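Side-chain contacts in glycoside hydrolase, family 11\:clostridium cellulosome enzyme, dockerin type i\:polysaccharide (Clostridium thermocellum, PDB 2C71), which probably removes acetyl groups from xylan as a metal-dependent carbohydrate esterase of family 4, taking part in plant cell-wall degradation: residues Phe11-Asp16 with Gly62-Ser67; Val18-Val23 with Ala48-Arg53; Lys99-Pro104 with Pro110-Asn115. One frame throughout, in Å; residues are numbered along the deposited sequence. Where two conformers were deposited one is given.

Contact 1 (Phe11-Asp16 with Gly62-Ser67). With MG (magnesium ion), chain B.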
loop_
_atom_site.group_PDB
_atom_site.type_symbol
_atom_site.label_atom_id
_atom_site.label_comp_id
_atom_site.label_asym_id
_atom_site.label_seq_id
_atom_site.Cartn_x
_atom_site.Cartn_y
_atom_site.Cartn_z
ATOM N N PHE A 11 2.245 1.418 1.152
ATOM C CA PHE A 11 3.546 0.752 1.143
ATOM C C PHE A 11 3.396 -0.669 0.644
ATOM O O PHE A 11 2.647 -1.453 1.212
ATOM C CB PHE A 11 4.123 0.702 2.551
ATOM C CG PHE A 11 4.410 2.055 3.126
ATOM C CD1 PHE A 11 5.603 2.707 2.813
ATOM C CD2 PHE A 11 3.503 2.701 3.969
ATOM C CE1 PHE A 11 5.860 3.992 3.294
ATOM C CE2 PHE A 11 3.770 3.970 4.445
ATOM C CZ PHE A 11 4.929 4.595 4.096
ATOM N N ASP A 12 4.136 -1.011 -0.407
ATOM C CA ASP A 12 4.103 -2.359 -0.968
ATOM C C ASP A 12 5.205 -3.255 -0.399
ATOM O O ASP A 12 6.224 -2.763 0.090
ATOM C CB ASP A 12 4.208 -2.308 -2.494
ATOM C CG ASP A 12 2.915 -1.870 -3.152
ATOM O OD1 ASP A 12 1.889 -1.773 -2.446
ATOM O OD2 ASP A 12 2.924 -1.624 -4.377
ATOM N N ASP A 13 5.068 -4.554 -0.640
ATOM C CA ASP A 13 6.103 -5.594 -0.795
ATOM C C ASP A 13 6.514 -6.293 0.500
ATOM O O ASP A 13 7.313 -7.244 0.461
ATOM C CB ASP A 13 7.384 -5.151 -1.524
ATOM C CG ASP A 13 7.236 -5.042 -3.053
ATOM O OD1 ASP A 13 6.108 -5.118 -3.602
ATOM O OD2 ASP A 13 8.305 -4.864 -3.702
ATOM N N GLY A 14 5.959 -5.847 1.634
ATOM C CA GLY A 14 6.222 -6.467 2.912
ATOM C C GLY A 14 5.169 -7.498 3.299
ATOM O O GLY A 14 4.378 -7.933 2.467
ATOM N N PRO A 15 5.186 -7.956 4.568
ATOM C CA PRO A 15 5.968 -7.407 5.674
ATOM C C PRO A 15 7.364 -7.970 5.786
ATOM O O PRO A 15 7.608 -9.137 5.452
ATOM C CB PRO A 15 5.140 -7.906 6.896
ATOM C CG PRO A 15 4.572 -9.215 6.430
ATOM C CD PRO A 15 4.171 -8.951 5.019
ATOM N N ASP A 16 8.249 -7.166 6.341
ATOM C CA ASP A 16 9.590 -7.602 6.754
ATOM C C ASP A 16 9.811 -7.098 8.158
ATOM O O ASP A 16 9.668 -5.901 8.413
ATOM C CB ASP A 16 10.617 -7.023 5.781
ATOM C CG ASP A 16 12.044 -7.442 6.071
ATOM O OD1 ASP A 16 12.674 -6.911 6.989
ATOM O OD2 ASP A 16 12.520 -8.332 5.351
ATOM N N GLY A 62 -3.933 -4.119 2.792
ATOM C CA GLY A 62 -4.465 -4.572 1.528
ATOM C C GLY A 62 -3.644 -5.713 0.946
ATOM O O GLY A 62 -2.691 -6.208 1.537
ATOM N N ASN A 63 -4.077 -6.166 -0.244
ATOM C CA ASN A 63 -3.567 -7.392 -0.857
ATOM C C ASN A 63 -2.643 -7.042 -2.033
ATOM O O ASN A 63 -3.084 -6.335 -2.954
ATOM C CB ASN A 63 -4.792 -8.201 -1.315
ATOM C CG ASN A 63 -4.519 -9.591 -1.772
ATOM O OD1 ASN A 63 -3.576 -9.860 -2.534
ATOM N ND2 ASN A 63 -5.376 -10.539 -1.365
ATOM N N HIS A 64 -1.378 -7.516 -2.005
ATOM C CA HIS A 64 -0.457 -7.324 -3.136
ATOM C C HIS A 64 -0.108 -8.709 -3.740
ATOM O O HIS A 64 0.992 -8.886 -4.304
ATOM C CB HIS A 64 0.811 -6.610 -2.627
ATOM C CG HIS A 64 1.703 -6.013 -3.689
ATOM N ND1 HIS A 64 1.230 -5.431 -4.852
ATOM C CD2 HIS A 64 3.053 -5.828 -3.702
ATOM C CE1 HIS A 64 2.260 -4.971 -5.561
ATOM N NE2 HIS A 64 3.373 -5.186 -4.878
ATOM N N SER A 65 -1.045 -9.661 -3.626
ATOM C CA SER A 65 -0.891 -11.016 -4.172
ATOM C C SER A 65 -0.020 -11.924 -3.316
ATOM O O SER A 65 0.623 -11.452 -2.363
ATOM C CB SER A 65 -0.387 -11.025 -5.624
ATOM O OG SER A 65 1.027 -11.232 -5.715
ATOM N N TRP A 66 -0.000 -13.216 -3.673
ATOM C CA TRP A 66 0.793 -14.183 -2.919
ATOM C C TRP A 66 2.298 -13.975 -3.096
ATOM O O TRP A 66 3.076 -14.347 -2.198
ATOM C CB TRP A 66 0.396 -15.614 -3.317
ATOM C CG TRP A 66 1.080 -16.662 -2.513
ATOM C CD1 TRP A 66 2.102 -17.468 -2.916
ATOM C CD2 TRP A 66 0.799 -17.014 -1.163
ATOM N NE1 TRP A 66 2.482 -18.304 -1.884
ATOM C CE2 TRP A 66 1.697 -18.036 -0.794
ATOM C CE3 TRP A 66 -0.124 -16.560 -0.226
ATOM C CZ2 TRP A 66 1.694 -18.598 0.497
ATOM C CZ3 TRP A 66 -0.117 -17.112 1.045
ATOM C CH2 TRP A 66 0.778 -18.121 1.388
ATOM N N SER A 67 2.706 -13.455 -4.258
ATOM C CA SER A 67 4.125 -13.401 -4.589
ATOM C C SER A 67 4.428 -12.117 -5.365
ATOM O O SER A 67 3.751 -11.082 -5.193
ATOM C CB SER A 67 4.561 -14.677 -5.294
ATOM O OG SER A 67 5.984 -14.784 -5.409
HETATM MG MG MG B . 5.451 -4.871 -5.588
HETATM O O HOH W 1 5.389 -2.833 -5.483
HETATM O O HOH W 2 7.435 -4.722 -6.197
HETATM O O HOH W 3 5.537 -6.840 -6.128
HETATM O O HOH W 4 4.757 -4.444 -7.621
#

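Contact 2 (Val18-Val23 with Ala48-Arg53)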
loop_
_atom_site.group_PDB
_atom_site.type_symbol
_atom_site.label_atom_id
_atom_site.label_comp_id
_atom_site.label_asym_id
_atom_site.label_seq_id
_atom_site.Cartn_x
_atom_site.Cartn_y
_atom_site.Cartn_z
ATOM N N VAL A 18 12.278 -6.353 9.980
ATOM C CA VAL A 18 13.225 -5.273 10.109
ATOM C C VAL A 18 12.798 -4.053 9.317
ATOM O O VAL A 18 12.617 -2.932 9.860
ATOM C CB VAL A 18 14.658 -5.704 9.727
ATOM C CG1 VAL A 18 15.601 -4.505 9.853
ATOM C CG2 VAL A 18 15.116 -6.847 10.641
ATOM N N LEU A 19 12.594 -4.192 8.009
ATOM C CA LEU A 19 12.371 -3.022 7.167
ATOM C C LEU A 19 10.978 -2.377 7.407
ATOM O O LEU A 19 10.857 -1.160 7.389
ATOM C CB LEU A 19 12.555 -3.330 5.666
ATOM C CG LEU A 19 14.004 -3.127 5.166
ATOM C CD1 LEU A 19 14.984 -4.076 5.778
ATOM C CD2 LEU A 19 14.033 -3.140 3.654
ATOM N N THR A 20 9.957 -3.197 7.613
ATOM C CA THR A 20 8.624 -2.660 7.855
ATOM C C THR A 20 8.587 -1.907 9.166
ATOM O O THR A 20 7.927 -0.876 9.303
ATOM C CB THR A 20 7.569 -3.760 7.784
ATOM O OG1 THR A 20 7.651 -4.401 6.500
ATOM C CG2 THR A 20 6.166 -3.227 8.053
ATOM N N ALA A 21 9.297 -2.424 10.193
ATOM C CA ALA A 21 9.356 -1.733 11.485
ATOM C C ALA A 21 9.969 -0.360 11.343
ATOM O O ALA A 21 9.567 0.561 12.060
ATOM C CB ALA A 21 10.071 -2.556 12.534
ATOM N N ARG A 22 10.921 -0.163 10.425
ATOM C CA ARG A 22 11.461 1.180 10.223
ATOM C C ARG A 22 10.399 2.154 9.783
ATOM O O ARG A 22 10.368 3.315 10.221
ATOM C CB ARG A 22 12.613 1.160 9.216
ATOM C CG ARG A 22 13.794 0.360 9.603
ATOM C CD ARG A 22 14.802 0.364 8.459
ATOM N NE ARG A 22 15.876 -0.521 8.816
ATOM C CZ ARG A 22 16.735 -0.985 7.948
ATOM N NH1 ARG A 22 16.609 -0.715 6.638
ATOM N NH2 ARG A 22 17.724 -1.748 8.386
ATOM N N VAL A 23 9.522 1.718 8.865
ATOM C CA VAL A 23 8.416 2.563 8.411
ATOM C C VAL A 23 7.437 2.779 9.558
ATOM O O VAL A 23 7.020 3.923 9.808
ATOM C CB VAL A 23 7.726 1.968 7.196
ATOM C CG1 VAL A 23 6.422 2.692 6.861
ATOM C CG2 VAL A 23 8.663 2.019 5.960
ATOM N N ALA A 48 3.659 -12.347 12.132
ATOM C CA ALA A 48 2.317 -12.127 12.678
ATOM C C ALA A 48 2.246 -10.883 13.545
ATOM O O ALA A 48 1.277 -10.109 13.437
ATOM C CB ALA A 48 1.887 -13.362 13.505
ATOM N N ALA A 49 3.199 -10.717 14.433
ATOM C CA ALA A 49 3.128 -9.581 15.358
ATOM C C ALA A 49 3.225 -8.245 14.639
ATOM O O ALA A 49 2.562 -7.279 15.033
ATOM C CB ALA A 49 4.194 -9.667 16.435
ATOM N N ILE A 50 4.057 -8.148 13.599
ATOM C CA ILE A 50 4.189 -6.884 12.898
ATOM C C ILE A 50 2.962 -6.580 12.055
ATOM O O ILE A 50 2.529 -5.446 11.926
ATOM C CB ILE A 50 5.505 -6.755 12.114
ATOM C CG1 ILE A 50 5.796 -5.292 11.860
ATOM C CG2 ILE A 50 5.536 -7.608 10.881
ATOM C CD1 ILE A 50 7.204 -5.000 11.389
ATOM N N ILE A 51 2.361 -7.618 11.484
ATOM C CA ILE A 51 1.054 -7.481 10.786
ATOM C C ILE A 51 0.017 -6.964 11.772
ATOM O O ILE A 51 -0.747 -6.039 11.470
ATOM C CB ILE A 51 0.681 -8.851 10.155
ATOM C CG1 ILE A 51 1.505 -9.093 8.891
ATOM C CG2 ILE A 51 -0.793 -9.005 9.909
ATOM C CD1 ILE A 51 1.065 -8.284 7.675
ATOM N N ARG A 52 -0.026 -7.542 12.979
ATOM C CA ARG A 52 -0.999 -7.115 13.968
ATOM C C ARG A 52 -0.690 -5.699 14.446
ATOM O O ARG A 52 -1.628 -4.919 14.708
ATOM C CB ARG A 52 -1.082 -8.174 15.094
ATOM C CG ARG A 52 -2.233 -8.010 16.082
ATOM C CD ARG A 52 -3.617 -8.019 15.484
ATOM N NE ARG A 52 -4.202 -9.331 15.201
ATOM C CZ ARG A 52 -5.426 -9.736 15.599
ATOM N NH1 ARG A 52 -6.230 -8.985 16.350
ATOM N NH2 ARG A 52 -5.900 -10.886 15.185
ATOM N N ARG A 53 0.593 -5.360 14.577
ATOM C CA ARG A 53 0.971 -4.003 14.922
ATOM C C ARG A 53 0.366 -2.998 13.958
ATOM O O ARG A 53 -0.040 -1.892 14.368
ATOM C CB ARG A 53 2.509 -3.866 14.916
ATOM C CG ARG A 53 3.021 -2.470 15.225
ATOM C CD ARG A 53 4.524 -2.409 15.296
ATOM N NE ARG A 53 4.958 -1.020 15.386
ATOM C CZ ARG A 53 6.214 -0.605 15.286
ATOM N NH1 ARG A 53 7.190 -1.429 14.969
ATOM N NH2 ARG A 53 6.486 0.700 15.417
#

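Contact 3 (Lys99-Pro104 with Pro110-Asn115)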
loop_
_atom_site.group_PDB
_atom_site.type_symbol
_atom_site.label_atom_id
_atom_site.label_comp_id
_atom_site.label_asym_id
_atom_site.label_seq_id
_atom_site.Cartn_x
_atom_site.Cartn_y
_atom_site.Cartn_z
ATOM N N LYS A 99 -9.858 -4.883 1.507
ATOM C CA LYS A 99 -10.852 -4.254 0.635
ATOM C C LYS A 99 -10.219 -3.743 -0.659
ATOM O O LYS A 99 -10.912 -3.330 -1.588
ATOM C CB LYS A 99 -11.551 -3.103 1.363
ATOM C CG LYS A 99 -12.509 -3.548 2.455
ATOM C CD LYS A 99 -13.521 -2.459 2.777
ATOM C CE LYS A 99 -13.474 -2.077 4.247
ATOM N NZ LYS A 99 -13.643 -0.611 4.446
ATOM N N PHE A 100 -8.892 -3.780 -0.699
ATOM C CA PHE A 100 -8.097 -3.199 -1.781
ATOM C C PHE A 100 -7.017 -4.170 -2.249
ATOM O O PHE A 100 -6.469 -4.928 -1.442
ATOM C CB PHE A 100 -7.450 -1.906 -1.306
ATOM C CG PHE A 100 -8.447 -0.823 -0.956
ATOM C CD1 PHE A 100 -8.989 -0.050 -1.941
ATOM C CD2 PHE A 100 -8.849 -0.608 0.332
ATOM C CE1 PHE A 100 -9.942 0.928 -1.634
ATOM C CE2 PHE A 100 -9.780 0.367 0.656
ATOM C CZ PHE A 100 -10.337 1.130 -0.321
ATOM N N PHE A 101 -6.753 -4.094 -3.542
ATOM C CA PHE A 101 -5.728 -4.903 -4.237
ATOM C C PHE A 101 -4.823 -3.971 -5.016
ATOM O O PHE A 101 -5.314 -3.091 -5.727
ATOM C CB PHE A 101 -6.435 -5.855 -5.216
ATOM C CG PHE A 101 -5.522 -6.631 -6.145
ATOM C CD1 PHE A 101 -4.550 -7.481 -5.641
ATOM C CD2 PHE A 101 -5.668 -6.522 -7.506
ATOM C CE1 PHE A 101 -3.732 -8.218 -6.533
ATOM C CE2 PHE A 101 -4.868 -7.272 -8.366
ATOM C CZ PHE A 101 -3.928 -8.123 -7.869
ATOM N N ARG A 102 -3.517 -4.187 -4.943
ATOM C CA ARG A 102 -2.572 -3.512 -5.799
ATOM C C ARG A 102 -1.932 -4.538 -6.696
ATOM O O ARG A 102 -1.209 -5.438 -6.212
ATOM C CB ARG A 102 -1.454 -2.818 -5.043
ATOM C CG ARG A 102 -0.477 -2.164 -6.027
ATOM C CD ARG A 102 0.299 -1.067 -5.448
ATOM N NE ARG A 102 -0.508 0.078 -5.082
ATOM C CZ ARG A 102 -0.349 0.843 -3.998
ATOM N NH1 ARG A 102 0.571 0.567 -3.081
ATOM N NH2 ARG A 102 -1.161 1.867 -3.792
ATOM N N PRO A 103 -2.181 -4.488 -8.008
ATOM C CA PRO A 103 -1.612 -5.500 -8.909
ATOM C C PRO A 103 -0.095 -5.461 -8.857
ATOM O O PRO A 103 0.526 -4.381 -8.924
ATOM C CB PRO A 103 -2.126 -5.111 -10.309
ATOM C CG PRO A 103 -3.215 -4.220 -10.075
ATOM C CD PRO A 103 -3.052 -3.553 -8.716
ATOM N N PRO A 104 0.539 -6.644 -8.808
ATOM C CA PRO A 104 2.011 -6.708 -8.991
ATOM C C PRO A 104 2.396 -5.983 -10.255
ATOM O O PRO A 104 1.819 -6.197 -11.343
ATOM C CB PRO A 104 2.280 -8.211 -9.054
ATOM C CG PRO A 104 1.202 -8.780 -8.171
ATOM C CD PRO A 104 -0.026 -7.963 -8.527
ATOM N N PRO A 110 -8.271 -7.483 -18.531
ATOM C CA PRO A 110 -9.687 -7.797 -18.252
ATOM C C PRO A 110 -9.838 -9.015 -17.374
ATOM O O PRO A 110 -10.659 -9.026 -16.477
ATOM C CB PRO A 110 -10.280 -7.981 -19.638
ATOM C CG PRO A 110 -9.479 -7.045 -20.462
ATOM C CD PRO A 110 -8.063 -7.223 -19.968
ATOM N N THR A 111 -9.035 -10.053 -17.631
ATOM C CA THR A 111 -9.113 -11.263 -16.826
ATOM C C THR A 111 -8.782 -10.995 -15.365
ATOM O O THR A 111 -9.421 -11.526 -14.460
ATOM C CB THR A 111 -8.219 -12.363 -17.444
ATOM O OG1 THR A 111 -8.664 -12.631 -18.777
ATOM C CG2 THR A 111 -8.267 -13.646 -16.645
ATOM N N LEU A 112 -7.755 -10.193 -15.120
ATOM C CA LEU A 112 -7.403 -9.861 -13.731
ATOM C C LEU A 112 -8.555 -9.125 -13.055
ATOM O O LEU A 112 -8.983 -9.470 -11.941
ATOM C CB LEU A 112 -6.077 -9.114 -13.670
ATOM C CG LEU A 112 -5.510 -8.892 -12.265
ATOM C CD1 LEU A 112 -5.233 -10.229 -11.569
ATOM C CD2 LEU A 112 -4.271 -8.017 -12.352
ATOM N N PHE A 113 -9.065 -8.073 -13.710
ATOM C CA PHE A 113 -10.188 -7.332 -13.163
ATOM C C PHE A 113 -11.368 -8.232 -12.894
ATOM O O PHE A 113 -12.053 -8.101 -11.889
ATOM C CB PHE A 113 -10.632 -6.206 -14.107
ATOM C CG PHE A 113 -9.852 -4.930 -13.930
ATOM C CD1 PHE A 113 -9.971 -4.176 -12.726
ATOM C CD2 PHE A 113 -9.037 -4.440 -14.925
ATOM C CE1 PHE A 113 -9.295 -2.998 -12.603
ATOM C CE2 PHE A 113 -8.378 -3.240 -14.785
ATOM C CZ PHE A 113 -8.520 -2.515 -13.589
ATOM N N ASN A 114 -11.654 -9.200 -13.790
ATOM C CA ASN A 114 -12.813 -10.107 -13.702
ATOM C C ASN A 114 -12.726 -11.056 -12.554
ATOM O O ASN A 114 -13.737 -11.626 -12.156
ATOM C CB ASN A 114 -13.019 -10.965 -14.960
ATOM C CG ASN A 114 -14.445 -11.403 -15.137
ATOM O OD1 ASN A 114 -15.359 -10.619 -14.949
ATOM N ND2 ASN A 114 -14.636 -12.673 -15.458
ATOM N N ASN A 115 -11.504 -11.340 -12.075
ATOM C CA ASN A 115 -11.298 -12.417 -11.118
ATOM C C ASN A 115 -10.812 -11.951 -9.753
ATOM O O ASN A 115 -10.473 -12.801 -8.918
ATOM C CB ASN A 115 -10.378 -13.469 -11.739
ATOM C CG ASN A 115 -11.094 -14.277 -12.787
ATOM O OD1 ASN A 115 -11.910 -15.155 -12.457
ATOM N ND2 ASN A 115 -10.849 -13.945 -14.024
#

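Contact 1 (Phe11-Asp16 with Gly62-Ser67)
The carboxylate of Asp12 is laid over one face of the His64 imidazole, its CG 3.8 Å above the ring plane and displaced toward the rim, while Asp13 comes to the same ring at its edge. Both carboxylates are turned only slightly from the imidazole, by 25° for Asp12 and 23° for Asp13, yet the first is stacked and the second nearly coplanar. The stacked group leans on the ring through OD2, which lies 3.6 Å from His64 CE1. At the edge, Asp13 OD1 stands 3.0 Å from His64 NE2 without a hydrogen bond, because both bind the same magnesium ion. Asp13 OD1 holds the metal at 2.1 Å and His64 NE2 at 2.2 Å, and four waters fill the other positions. His64 reaches the ion because its CG is anti to the backbone N (chi1 -165°), which sends the ring across toward strand 6-12.

A second shell steadies these ligands. Asp12 OD2 accepts a hydrogen bond from one metal-bound water at 3.0 Å, and its OD1 is paired with Arg102 in a salt bridge. Asp13 OD2, which does not bind the metal, accepts a shorter hydrogen bond from another such water, whose oxygen is 2.6 Å away. The imidazole ND1 is hydrogen-bonded to the carbonyl of Arg102, which, together with the metal bond, helps to fix the rotation of the ring. The chain around His64 is bent by an Asx turn, in which Asn63 OD1 accepts from Ser65 N. Asp13 and His64, the protein ligands, stand at the C-terminal ends of parallel strands 6-12 and 60-63, with strand 35-38 between them. An aspartate pair followed by Gly-Pro, one metal-bound and one beside it, with a metal-binding histidine is characteristic of the NodB homology domain of family 4 esterases.

Contact 2 (Val18-Val23 with Ala48-Arg53)
Ile50 drives its terminal methyl, CD1, against the helix carrying Thr20 and Ala21, and this one carbon makes most of the contact. It lies 3.5 Å from Ala21 N, 3.8 Å from Thr20 CB and 3.9 Å from Ala21 CB, lodged against the backbone between two successive side chains. The reach comes from an extended side chain: CG1 is anti to the backbone N (chi1 -159°), and chi2 at 166° carries CD1 straight on toward the partner helix. On the Thr20 side the methyl CG2 also meets CD1. The hydroxyl OG1 of Thr20 is instead hydrogen-bonded to Asp156 and to the backbone N of Asp16. This is the tight, buried half of the contact, and both Thr20 and Ile50 are enclosed by the protein.

Arg53 and Ala21 form the looser half, where both residues are partly exposed. The arginine chain runs extended from CG to NE toward helix 17-30, and its NH1 comes within 3.9 Å of Ala21 CB. The guanidinium meets this methyl obliquely, in van der Waals contact without a hydrogen bond. Arg53 NH2 makes salt bridges with Asp25 and Asp28, farther along helix 17-30. An apolar inner side is thus bordered by an ionic outer one, and the charged end is held by carboxylates while the extended chain carries it across to the neighbouring helix.

The axes of the two short helical segments pass 10.7 Å apart at 20°, their N-to-C directions running nearly the same way. Such side-by-side, nearly parallel packing, of helices that each connect parallel strands, is typical of the beta-alpha-beta architecture of the polysaccharide deacetylase fold.

Contact 3 (Lys99-Pro104 with Pro110-Asn115)
Leu112 presents a single methyl, CD2, to two partners that lie side by side, the ring of Phe101 and the pyrrolidine of Pro103. The phenyl group receives that methyl at its edge, near the ring plane, with CE2 at 4.1 Å from CD2. Pro103 meets the same carbon through CB, also at 4.1 Å. Over one face of the Phe101 ring, toward its rim, lies the backbone N of Pro103, 3.9 Å above the plane. Phe101 projects toward the helix with CG anti to its backbone N (chi1 172°), and Leu112 points back toward the strand with the matching disposition (chi1 -172°). The two side chains cross obliquely where they meet between strand and helix.

On the same helical turn the amide of Asn115 bends back, its ND2 donating to Thr111 O at 2.8 Å with an N-H...O angle of 161°. The contact belongs to the beta-alpha-beta unit of strand 100-101, helix 110-115 and strand 119-120. Phe120 of the last strand meets Phe101 edge-to-face and touches Leu112, while helix 76-94 closes against the cluster through Ile79 and Ile83.

In the fold
From the N terminus the chain runs along strand 6-12 into the loop that carries Asp13, enters helix 17-30, and returns through strand 35-38 and helix 45-56 to strand 60-63. Contact 1 closes this long excursion at the magnesium ion, and contact 2 is nested inside it. The two touch where Pro15 packs on Thr20 and Ile51, and Phe11 on Val23, which ties the Asp13 loop to the helical layer. Contact 3 follows in series, closing a short loop of its own on the other side of the chain's centre from contact 2. Arg102 joins it to contact 1 through Asp12 and His64, whereas contacts 2 and 3 remain about 12 Å apart at their nearest atoms.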